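Local coordinates for HTH-type transcriptional repressor PhnF (Mycobacterium smegmatis, PDB 3F8M), which represses the phnDCE operon, which serves phosphate uptake, while phosphate is available in the cell, acting as a DNA-binding regulator of the GntR family, at residues R77-R81 with A92-L98; A106-L110 with L157-F161; P205-R211 with Q223-R229. All coordinates share one frame; numbering follows the deposited sequence.

Interaction 1: residues R77-R81 with A92-L98; sequences RPKIR and AAKAQGL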
loop_
_atom_site.group_PDB
_atom_site.type_symbol
_atom_site.label_atom_id
_atom_site.label_comp_id
_atom_site.label_asym_id
_atom_site.label_seq_id
_atom_site.Cartn_x
_atom_site.Cartn_y
_atom_site.Cartn_z
ATOM N N ARG A 77 -2.015 17.854 9.664
ATOM C CA ARG A 77 -3.263 17.390 9.045
ATOM C C ARG A 77 -3.156 15.869 8.954
ATOM O O ARG A 77 -2.229 15.350 8.328
ATOM C CB ARG A 77 -3.486 17.989 7.645
ATOM C CG ARG A 77 -4.889 17.677 7.093
ATOM C CD ARG A 77 -5.080 18.185 5.675
ATOM N NE ARG A 77 -5.406 19.601 5.641
ATOM C CZ ARG A 77 -4.539 20.531 5.272
ATOM N NH1 ARG A 77 -3.335 20.169 4.888
ATOM N NH2 ARG A 77 -4.877 21.811 5.270
ATOM N N PRO A 78 -4.073 15.154 9.606
ATOM C CA PRO A 78 -3.921 13.729 9.646
ATOM C C PRO A 78 -4.227 13.115 8.263
ATOM O O PRO A 78 -5.131 13.593 7.561
ATOM C CB PRO A 78 -4.966 13.278 10.674
ATOM C CG PRO A 78 -5.605 14.467 11.188
ATOM C CD PRO A 78 -5.267 15.625 10.345
ATOM N N LYS A 79 -3.441 12.120 7.895
ATOM C CA LYS A 79 -3.759 11.272 6.728
ATOM C C LYS A 79 -5.043 10.522 6.993
ATOM O O LYS A 79 -5.267 10.035 8.117
ATOM C CB LYS A 79 -2.633 10.261 6.505
ATOM C CG LYS A 79 -1.309 10.896 6.146
ATOM C CD LYS A 79 -0.266 9.820 6.072
ATOM C CE LYS A 79 1.042 10.346 5.534
ATOM N NZ LYS A 79 2.019 9.208 5.526
ATOM N N ILE A 80 -5.894 10.413 5.966
ATOM C CA ILE A 80 -7.025 9.488 6.032
ATOM C C ILE A 80 -6.494 8.077 6.080
ATOM O O ILE A 80 -5.626 7.741 5.297
ATOM C CB ILE A 80 -7.997 9.643 4.834
ATOM C CG1 ILE A 80 -8.717 10.981 4.922
ATOM C CG2 ILE A 80 -9.100 8.585 4.895
ATOM C CD1 ILE A 80 -9.052 11.562 3.573
ATOM N N ARG A 81 -6.985 7.279 7.031
ATOM C CA ARG A 81 -6.549 5.888 7.199
ATOM C C ARG A 81 -7.637 4.966 6.639
ATOM O O ARG A 81 -8.656 4.683 7.274
ATOM C CB ARG A 81 -6.259 5.589 8.678
ATOM C CG ARG A 81 -5.054 6.353 9.217
ATOM C CD ARG A 81 -4.937 6.205 10.746
ATOM N NE ARG A 81 -4.887 4.808 11.128
ATOM C CZ ARG A 81 -3.766 4.093 11.224
ATOM N NH1 ARG A 81 -2.581 4.648 10.979
ATOM N NH2 ARG A 81 -3.830 2.811 11.557
ATOM N N ALA A 92 -14.300 6.084 6.213
ATOM C CA ALA A 92 -12.986 5.986 6.851
ATOM C C ALA A 92 -12.660 7.332 7.480
ATOM O O ALA A 92 -12.211 7.372 8.613
ATOM C CB ALA A 92 -11.902 5.574 5.862
ATOM N N ALA A 93 -12.900 8.418 6.742
ATOM C CA ALA A 93 -12.587 9.769 7.224
ATOM C C ALA A 93 -13.490 10.158 8.402
ATOM O O ALA A 93 -12.992 10.720 9.381
ATOM C CB ALA A 93 -12.673 10.799 6.103
ATOM N N LYS A 94 -14.791 9.855 8.294
ATOM C CA LYS A 94 -15.758 10.006 9.402
ATOM C C LYS A 94 -15.249 9.404 10.703
ATOM O O LYS A 94 -15.217 10.094 11.729
ATOM C CB LYS A 94 -17.105 9.367 9.060
ATOM C CG LYS A 94 -18.170 10.333 8.510
ATOM N N ALA A 95 -14.858 8.131 10.648
ATOM C CA ALA A 95 -14.223 7.404 11.769
ATOM C C ALA A 95 -13.083 8.139 12.487
ATOM O O ALA A 95 -12.815 7.861 13.670
ATOM C CB ALA A 95 -13.750 6.034 11.314
ATOM N N GLN A 96 -12.419 9.060 11.787
ATOM C CA GLN A 96 -11.302 9.828 12.351
ATOM C C GLN A 96 -11.728 11.254 12.679
ATOM O O GLN A 96 -10.897 12.075 13.074
ATOM C CB GLN A 96 -10.108 9.894 11.379
ATOM C CG GLN A 96 -9.230 8.644 11.279
ATOM C CD GLN A 96 -8.294 8.714 10.065
ATOM O OE1 GLN A 96 -8.682 8.349 8.944
ATOM N NE2 GLN A 96 -7.063 9.209 10.277
ATOM N N GLY A 97 -13.014 11.556 12.487
ATOM C CA GLY A 97 -13.527 12.911 12.725
ATOM C C GLY A 97 -13.038 13.907 11.688
ATOM O O GLY A 97 -12.814 15.078 12.008
ATOM N N LEU A 98 -12.890 13.438 10.444
ATOM C CA LEU A 98 -12.357 14.219 9.322
ATOM C C LEU A 98 -13.425 14.391 8.227
ATOM O O LEU A 98 -14.175 13.461 7.970
ATOM C CB LEU A 98 -11.137 13.499 8.710
ATOM C CG LEU A 98 -9.882 13.271 9.570
ATOM C CD1 LEU A 98 -8.874 12.321 8.875
ATOM C CD2 LEU A 98 -9.214 14.620 9.925
HETATM O O HOH W 1 -10.421 5.675 9.252
#
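Arg81 N donates to Gln96 OE1 at 2.8 Å, an almost straight bond (170°) whose donor stands somewhat out of the Gln96 carbonyl plane. The same amide is held at its other end: NE2 of Gln96 gives a proton to Lys79 O at 2.9 Å, and here the acceptor lies close to the amide plane while NE2 lies in the carbonyl plane of Lys79. Bonded at both oxygen and nitrogen, the amide is held against rotation about chi3 and bridges two peptide groups on either side of Ile80. The side chain of Gln96 gets there by running extended beyond CG, with CG beside its own backbone N (chi1 -77°). Arg81 crosses it at about a right angle, its CG 3.6 Å from Gln96 NE2. Around the C-terminal end of helix 89-94 the chain turns at Gly97, whose positive phi goes with a Schellman motif: Leu98 N bonds back to Ala93 O, and Gly97 N to Lys94 O. Gln96 N is a second donor to Ala93 O, reaching it from the opposite face of its plane to Leu98 N. Strand 80-83, which pairs in parallel with strand 233-240, packs against this last turn of the helix. The reversal brings Leu98 round to the same partner segment. Leu98 CD2 packs on Pro78 CG at 3.8 Å, and its CD1 approaches Ile80 CG1, which also meets Ala93 CB at 4.1 Å. Ile80 CG2 lies 4.2 Å from Ala92 CB, one residue earlier in the helix. Facing the second subunit, Lys79 NZ forms a salt bridge with Asp186 of that chain, and Arg81 packs on its Thr184.

Interaction 2: residues A106-L110 with L157-F161; sequences AWSDL and LRETF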
loop_
_atom_site.group_PDB
_atom_site.type_symbol
_atom_site.label_atom_id
_atom_site.label_comp_id
_atom_site.label_asym_id
_atom_site.label_seq_id
_atom_site.Cartn_x
_atom_site.Cartn_y
_atom_site.Cartn_z
ATOM N N ALA A 106 -15.385 14.294 -14.566
ATOM C CA ALA A 106 -16.132 14.104 -15.825
ATOM C C ALA A 106 -16.674 12.684 -15.928
ATOM O O ALA A 106 -16.078 11.738 -15.401
ATOM C CB ALA A 106 -15.230 14.384 -16.997
ATOM N N TRP A 107 -17.806 12.552 -16.626
ATOM C CA TRP A 107 -18.227 11.280 -17.158
ATOM C C TRP A 107 -17.677 11.232 -18.594
ATOM O O TRP A 107 -17.687 12.252 -19.292
ATOM C CB TRP A 107 -19.760 11.191 -17.213
ATOM C CG TRP A 107 -20.505 11.159 -15.872
ATOM C CD1 TRP A 107 -21.097 12.203 -15.241
ATOM C CD2 TRP A 107 -20.770 10.003 -15.087
ATOM N NE1 TRP A 107 -21.703 11.776 -14.082
ATOM C CE2 TRP A 107 -21.502 10.431 -13.946
ATOM C CE3 TRP A 107 -20.433 8.642 -15.213
ATOM C CZ2 TRP A 107 -21.941 9.550 -12.953
ATOM C CZ3 TRP A 107 -20.864 7.744 -14.208
ATOM C CH2 TRP A 107 -21.629 8.214 -13.093
ATOM N N SER A 108 -17.188 10.065 -19.007
ATOM C CA SER A 108 -16.712 9.824 -20.383
ATOM C C SER A 108 -17.364 8.552 -20.919
ATOM O O SER A 108 -17.558 7.581 -20.187
ATOM C CB SER A 108 -15.192 9.680 -20.481
ATOM O OG SER A 108 -14.553 10.856 -20.011
ATOM N N ASP A 109 -17.696 8.569 -22.215
ATOM C CA ASP A 109 -18.252 7.406 -22.877
ATOM C C ASP A 109 -17.174 6.876 -23.798
ATOM O O ASP A 109 -16.678 7.587 -24.663
ATOM C CB ASP A 109 -19.510 7.790 -23.688
ATOM C CG ASP A 109 -20.645 8.321 -22.818
ATOM O OD1 ASP A 109 -21.326 7.511 -22.155
ATOM O OD2 ASP A 109 -20.908 9.548 -22.859
ATOM N N LEU A 110 -16.762 5.644 -23.534
ATOM C CA LEU A 110 -15.631 4.991 -24.140
ATOM C C LEU A 110 -16.123 3.628 -24.673
ATOM O O LEU A 110 -17.286 3.263 -24.459
ATOM C CB LEU A 110 -14.540 4.760 -23.068
ATOM C CG LEU A 110 -14.023 6.037 -22.328
ATOM C CD1 LEU A 110 -12.975 5.683 -21.311
ATOM C CD2 LEU A 110 -13.467 7.072 -23.302
ATOM N N LEU A 157 -27.479 5.201 -14.950
ATOM C CA LEU A 157 -26.555 5.567 -13.860
ATOM C C LEU A 157 -26.356 7.056 -13.722
ATOM O O LEU A 157 -26.422 7.580 -12.621
ATOM C CB LEU A 157 -25.189 4.881 -13.980
ATOM C CG LEU A 157 -24.336 5.146 -12.727
ATOM C CD1 LEU A 157 -24.985 4.477 -11.515
ATOM C CD2 LEU A 157 -22.926 4.620 -12.963
ATOM N N ARG A 158 -26.089 7.752 -14.812
ATOM C CA ARG A 158 -25.996 9.224 -14.710
ATOM C C ARG A 158 -27.236 9.925 -14.155
ATOM O O ARG A 158 -27.119 10.990 -13.530
ATOM C CB ARG A 158 -25.578 9.832 -16.025
ATOM C CG ARG A 158 -24.109 9.628 -16.232
ATOM C CD ARG A 158 -23.667 10.123 -17.547
ATOM N NE ARG A 158 -23.725 9.028 -18.505
ATOM C CZ ARG A 158 -23.152 9.040 -19.704
ATOM N NH1 ARG A 158 -22.458 10.101 -20.121
ATOM N NH2 ARG A 158 -23.288 7.975 -20.486
ATOM N N GLU A 159 -28.406 9.316 -14.357
ATOM C CA GLU A 159 -29.692 9.821 -13.850
ATOM C C GLU A 159 -29.908 9.490 -12.381
ATOM O O GLU A 159 -30.296 10.339 -11.596
ATOM C CB GLU A 159 -30.870 9.191 -14.615
ATOM C CG GLU A 159 -31.047 9.610 -16.056
ATOM C CD GLU A 159 -32.317 9.033 -16.671
ATOM O OE1 GLU A 159 -32.187 8.150 -17.560
ATOM O OE2 GLU A 159 -33.432 9.438 -16.250
ATOM N N THR A 160 -29.695 8.229 -12.004
ATOM C CA THR A 160 -29.973 7.801 -10.657
ATOM C C THR A 160 -28.853 8.155 -9.661
ATOM O O THR A 160 -29.102 8.186 -8.441
ATOM C CB THR A 160 -30.217 6.302 -10.568
ATOM O OG1 THR A 160 -28.964 5.590 -10.648
ATOM C CG2 THR A 160 -31.207 5.827 -11.659
ATOM N N PHE A 161 -27.640 8.412 -10.179
ATOM C CA PHE A 161 -26.449 8.559 -9.304
ATOM C C PHE A 161 -26.130 9.970 -8.793
ATOM O O PHE A 161 -25.868 10.874 -9.573
ATOM C CB PHE A 161 -25.188 7.996 -9.980
ATOM C CG PHE A 161 -24.012 7.912 -9.060
ATOM C CD1 PHE A 161 -24.182 7.439 -7.748
ATOM C CD2 PHE A 161 -22.729 8.309 -9.499
ATOM C CE1 PHE A 161 -23.089 7.357 -6.877
ATOM C CE2 PHE A 161 -21.623 8.221 -8.621
ATOM C CZ PHE A 161 -21.825 7.753 -7.307
#
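Arg158 reaches from the short helix 157-160 across the indole of Trp107 to the carboxylate of Asp109. Its CB leads to a CG placed beside the backbone N (chi1 -76°), and this CG sits over one face of the Trp107 ring as a CH-pi contact, 3.6 Å from the centroid of the five-membered ring and 16° off its normal. CD continues over the same ring and comes within 3.7 Å of Trp107 CG. A bend at chi3 (-92°) then turns the guanidinium toward Asp109. At the tip the two terminal nitrogens take one carboxylate oxygen each, end-on. NH2 meets Asp109 OD1 at 2.6 Å on its syn lone pair, in a bent bond. The bond from NH1 to Asp109 OD2, 3.2 Å long, is straighter: OD2 lies nearly in the guanidinium plane, while NH1 meets it from the syn side, tilted out of the carboxylate plane. The far end of the indole is met by other residues. Leu157 CD2 lies 3.8 Å from Trp107 CH2, and Phe161 CD2 is 3.8 Å from Trp107 CZ2, which lies at the edge of the phenyl ring. Trp107 and Arg158 both also touch Leu129 of the neighbouring strand 127-137, while Leu157 and Phe161 turn to Leu167 of helix 167-173. The helix is thus laid against strand 100-111, the outermost strand on this side of the six-stranded UTRA sheet within the chain. One arginine therefore does two jobs, its aliphatic part shielding an aromatic face and its end closing a bidentate salt bridge; charged in any case, it would probably favour the ionised form of Asp109.

Interaction 3: residues P205-R211 with Q223-R229; sequences PMFLLNR and QRRSLYR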
loop_
_atom_site.group_PDB
_atom_site.type_symbol
_atom_site.label_atom_id
_atom_site.label_comp_id
_atom_site.label_asym_id
_atom_site.label_seq_id
_atom_site.Cartn_x
_atom_site.Cartn_y
_atom_site.Cartn_z
ATOM N N PRO A 205 5.160 12.149 -4.112
ATOM C CA PRO A 205 4.937 10.705 -4.050
ATOM C C PRO A 205 3.430 10.354 -3.969
ATOM O O PRO A 205 2.697 10.971 -3.163
ATOM C CB PRO A 205 5.672 10.280 -2.780
ATOM C CG PRO A 205 6.681 11.377 -2.582
ATOM C CD PRO A 205 6.031 12.621 -3.019
ATOM N N MET A 206 3.011 9.424 -4.838
ATOM C CA MET A 206 1.615 8.918 -4.921
ATOM C C MET A 206 1.514 7.417 -4.689
ATOM O O MET A 206 2.449 6.671 -4.957
ATOM C CB MET A 206 1.009 9.182 -6.322
ATOM C CG MET A 206 1.398 10.476 -7.015
ATOM S SD MET A 206 0.755 11.915 -6.172
ATOM C CE MET A 206 -0.932 11.655 -6.157
ATOM N N PHE A 207 0.354 6.967 -4.207
ATOM C CA PHE A 207 -0.062 5.594 -4.238
ATOM C C PHE A 207 -0.872 5.456 -5.554
ATOM O O PHE A 207 -1.619 6.366 -5.897
ATOM C CB PHE A 207 -1.068 5.320 -3.157
ATOM C CG PHE A 207 -0.488 4.981 -1.801
ATOM C CD1 PHE A 207 0.128 3.743 -1.575
ATOM C CD2 PHE A 207 -0.683 5.855 -0.737
ATOM C CE1 PHE A 207 0.614 3.406 -0.301
ATOM C CE2 PHE A 207 -0.192 5.522 0.555
ATOM C CZ PHE A 207 0.443 4.305 0.743
ATOM N N LEU A 208 -0.703 4.326 -6.230
ATOM C CA LEU A 208 -1.477 3.994 -7.444
ATOM C C LEU A 208 -2.078 2.624 -7.218
ATOM O O LEU A 208 -1.360 1.609 -7.156
ATOM C CB LEU A 208 -0.564 4.055 -8.702
ATOM C CG LEU A 208 -1.321 3.527 -9.943
ATOM C CD1 LEU A 208 -2.495 4.428 -10.231
ATOM C CD2 LEU A 208 -0.427 3.322 -11.176
ATOM N N LEU A 209 -3.384 2.592 -6.973
ATOM C CA LEU A 209 -4.106 1.347 -6.796
ATOM C C LEU A 209 -4.904 1.028 -8.030
ATOM O O LEU A 209 -5.526 1.908 -8.593
ATOM C CB LEU A 209 -5.095 1.428 -5.636
ATOM C CG LEU A 209 -4.381 1.137 -4.330
ATOM C CD1 LEU A 209 -3.614 2.375 -3.963
ATOM C CD2 LEU A 209 -5.355 0.745 -3.270
ATOM N N ASN A 210 -4.903 -0.238 -8.405
ATOM C CA ASN A 210 -5.757 -0.728 -9.484
ATOM C C ASN A 210 -6.605 -1.830 -8.958
ATOM O O ASN A 210 -6.080 -2.784 -8.377
ATOM C CB ASN A 210 -4.893 -1.222 -10.652
ATOM C CG ASN A 210 -4.455 -0.095 -11.507
ATOM O OD1 ASN A 210 -5.295 0.572 -12.135
ATOM N ND2 ASN A 210 -3.160 0.222 -11.458
ATOM N N ARG A 211 -7.927 -1.701 -9.120
ATOM C CA ARG A 211 -8.872 -2.675 -8.583
ATOM C C ARG A 211 -9.797 -3.217 -9.645
ATOM O O ARG A 211 -10.221 -2.476 -10.516
ATOM C CB ARG A 211 -9.734 -2.024 -7.519
ATOM C CG ARG A 211 -11.016 -2.808 -7.203
ATOM C CD ARG A 211 -11.687 -2.299 -5.948
ATOM N NE ARG A 211 -10.829 -2.401 -4.766
ATOM C CZ ARG A 211 -11.267 -2.178 -3.530
ATOM N NH1 ARG A 211 -12.539 -1.842 -3.322
ATOM N NH2 ARG A 211 -10.450 -2.295 -2.500
ATOM N N GLN A 223 -13.529 -1.627 -13.154
ATOM C CA GLN A 223 -12.075 -1.569 -12.985
ATOM C C GLN A 223 -11.821 -0.150 -12.518
ATOM O O GLN A 223 -12.221 0.819 -13.199
ATOM C CB GLN A 223 -11.359 -1.848 -14.326
ATOM C CG GLN A 223 -9.829 -2.072 -14.145
ATOM C CD GLN A 223 -9.041 -0.802 -13.867
ATOM O OE1 GLN A 223 -9.280 0.242 -14.484
ATOM N NE2 GLN A 223 -8.056 -0.894 -12.946
ATOM N N ARG A 224 -11.119 0.008 -11.385
ATOM C CA ARG A 224 -10.969 1.334 -10.804
ATOM C C ARG A 224 -9.462 1.594 -10.596
ATOM O O ARG A 224 -8.741 0.744 -9.995
ATOM C CB ARG A 224 -11.778 1.405 -9.477
ATOM C CG ARG A 224 -11.771 2.834 -8.726
ATOM C CD ARG A 224 -12.527 2.752 -7.384
ATOM N NE ARG A 224 -11.696 2.068 -6.391
ATOM C CZ ARG A 224 -12.022 1.798 -5.122
ATOM N NH1 ARG A 224 -13.211 2.107 -4.603
ATOM N NH2 ARG A 224 -11.138 1.184 -4.356
ATOM N N ARG A 225 -9.017 2.760 -11.065
ATOM C CA ARG A 225 -7.669 3.278 -10.816
ATOM C C ARG A 225 -7.799 4.439 -9.826
ATOM O O ARG A 225 -8.574 5.383 -10.059
ATOM C CB ARG A 225 -7.086 3.770 -12.135
ATOM C CG ARG A 225 -5.641 4.319 -12.051
ATOM C CD ARG A 225 -5.335 5.044 -13.347
ATOM N NE ARG A 225 -3.955 5.495 -13.452
ATOM C CZ ARG A 225 -3.488 6.707 -13.149
ATOM N NH1 ARG A 225 -4.259 7.664 -12.647
ATOM N NH2 ARG A 225 -2.181 6.943 -13.337
ATOM N N SER A 226 -7.017 4.413 -8.732
ATOM C CA SER A 226 -7.072 5.513 -7.774
ATOM C C SER A 226 -5.636 6.006 -7.569
ATOM O O SER A 226 -4.763 5.193 -7.280
ATOM C CB SER A 226 -7.663 5.015 -6.474
ATOM O OG SER A 226 -8.865 4.279 -6.700
ATOM N N LEU A 227 -5.381 7.295 -7.792
ATOM C CA LEU A 227 -4.065 7.863 -7.597
ATOM C C LEU A 227 -4.190 8.798 -6.389
ATOM O O LEU A 227 -4.907 9.803 -6.465
ATOM C CB LEU A 227 -3.612 8.609 -8.848
ATOM C CG LEU A 227 -2.208 9.224 -8.813
ATOM C CD1 LEU A 227 -1.153 8.155 -9.173
ATOM C CD2 LEU A 227 -2.071 10.470 -9.718
ATOM N N TYR A 228 -3.528 8.444 -5.273
ATOM C CA TYR A 228 -3.667 9.195 -4.017
ATOM C C TYR A 228 -2.335 9.846 -3.648
ATOM O O TYR A 228 -1.295 9.234 -3.857
ATOM C CB TYR A 228 -4.008 8.230 -2.892
ATOM C CG TYR A 228 -5.409 7.630 -2.858
ATOM C CD1 TYR A 228 -6.479 8.380 -2.372
ATOM C CD2 TYR A 228 -5.647 6.318 -3.262
ATOM C CE1 TYR A 228 -7.765 7.845 -2.308
ATOM C CE2 TYR A 228 -6.952 5.754 -3.199
ATOM C CZ TYR A 228 -7.988 6.538 -2.719
ATOM O OH TYR A 228 -9.279 6.067 -2.623
ATOM N N ARG A 229 -2.379 11.064 -3.108
ATOM C CA ARG A 229 -1.147 11.716 -2.599
ATOM C C ARG A 229 -0.696 10.949 -1.378
ATOM O O ARG A 229 -1.474 10.743 -0.449
ATOM C CB ARG A 229 -1.429 13.169 -2.204
ATOM C CG ARG A 229 -1.639 14.120 -3.381
ATOM C CD ARG A 229 -2.013 15.514 -2.852
ATOM N NE ARG A 229 -0.931 16.029 -1.990
ATOM C CZ ARG A 229 -0.345 17.209 -2.166
ATOM N NH1 ARG A 229 -0.724 17.997 -3.162
ATOM N NH2 ARG A 229 0.624 17.610 -1.337
#
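The side chains of Arg211 and Arg224 run side by side, pointing the same way, and their guanidinium groups overlap face on, planes 23° apart. Arg224 NH2 stands over the centre of the Arg211 group, 3.5 Å from Arg211 CZ, and Arg211 CD lies over a face of the Arg224 group. The closeness of the two charges is probably offset by the salt bridge of Arg211 NH2 to Asp183; the same nitrogen also bonds to Gly85 O. On the opposite face of the sheet, with Leu208 and Asn210, a third guanidinium, that of Arg225, carries Leu208 CD1 on one face, offset toward its rim, and it pairs with Glu194 of helix 192-198. Arg225 CG comes within 3.6 Å of the same methyl, which the straight run of the arginine from CG to NE allows. Further along, Gln223 NE2 donates to Asn210 OD1 at 3.2 Å in a bent bond. At the edge of the Tyr228 ring lies Leu209 CD1, 4.5 Å from Tyr228 CD2; both Tyr228 and Phe207 meet Phe235 edge-to-face. Met206, folded at chi2 (-67°) and again at chi3, brings CE 3.8 Å from Arg229 CG. Its CB packs 3.7 Å from Leu227 CD1. Between the two faces the backbones pair two by two: Phe207 with Tyr228, Leu209 with Ser226 and Arg211 with Arg224 exchange N-H...O bonds in both directions, that of Arg211 N to Arg224 O spanning 2.7 Å. With strand directions 164° apart, this is the regular antiparallel pairing of a beta hairpin, here strands 206-214 and 220-229 within the six-stranded antiparallel sheet of the UTRA domain.

In the fold
From the N terminus the chain leaves the winged helix-turn-helix part and reaches interaction 1, which closes a short loop between strand 80-83 and the end of helix 89-94. Strand 100-111 follows at once and opens interaction 2, whose longer loop, spanning strands 127-137 and 140-150, closes at helix 157-160. Interaction 3 comes last and closes the hairpin of strands 206-214 and 220-229. The three loops run in series, neither nesting nor crossing. Interactions 2 and 3 share the six-stranded sheet, one at an outermost strand, one inside it, with centres about 21 Å apart; interaction 1 lies at the join to the DNA-binding part.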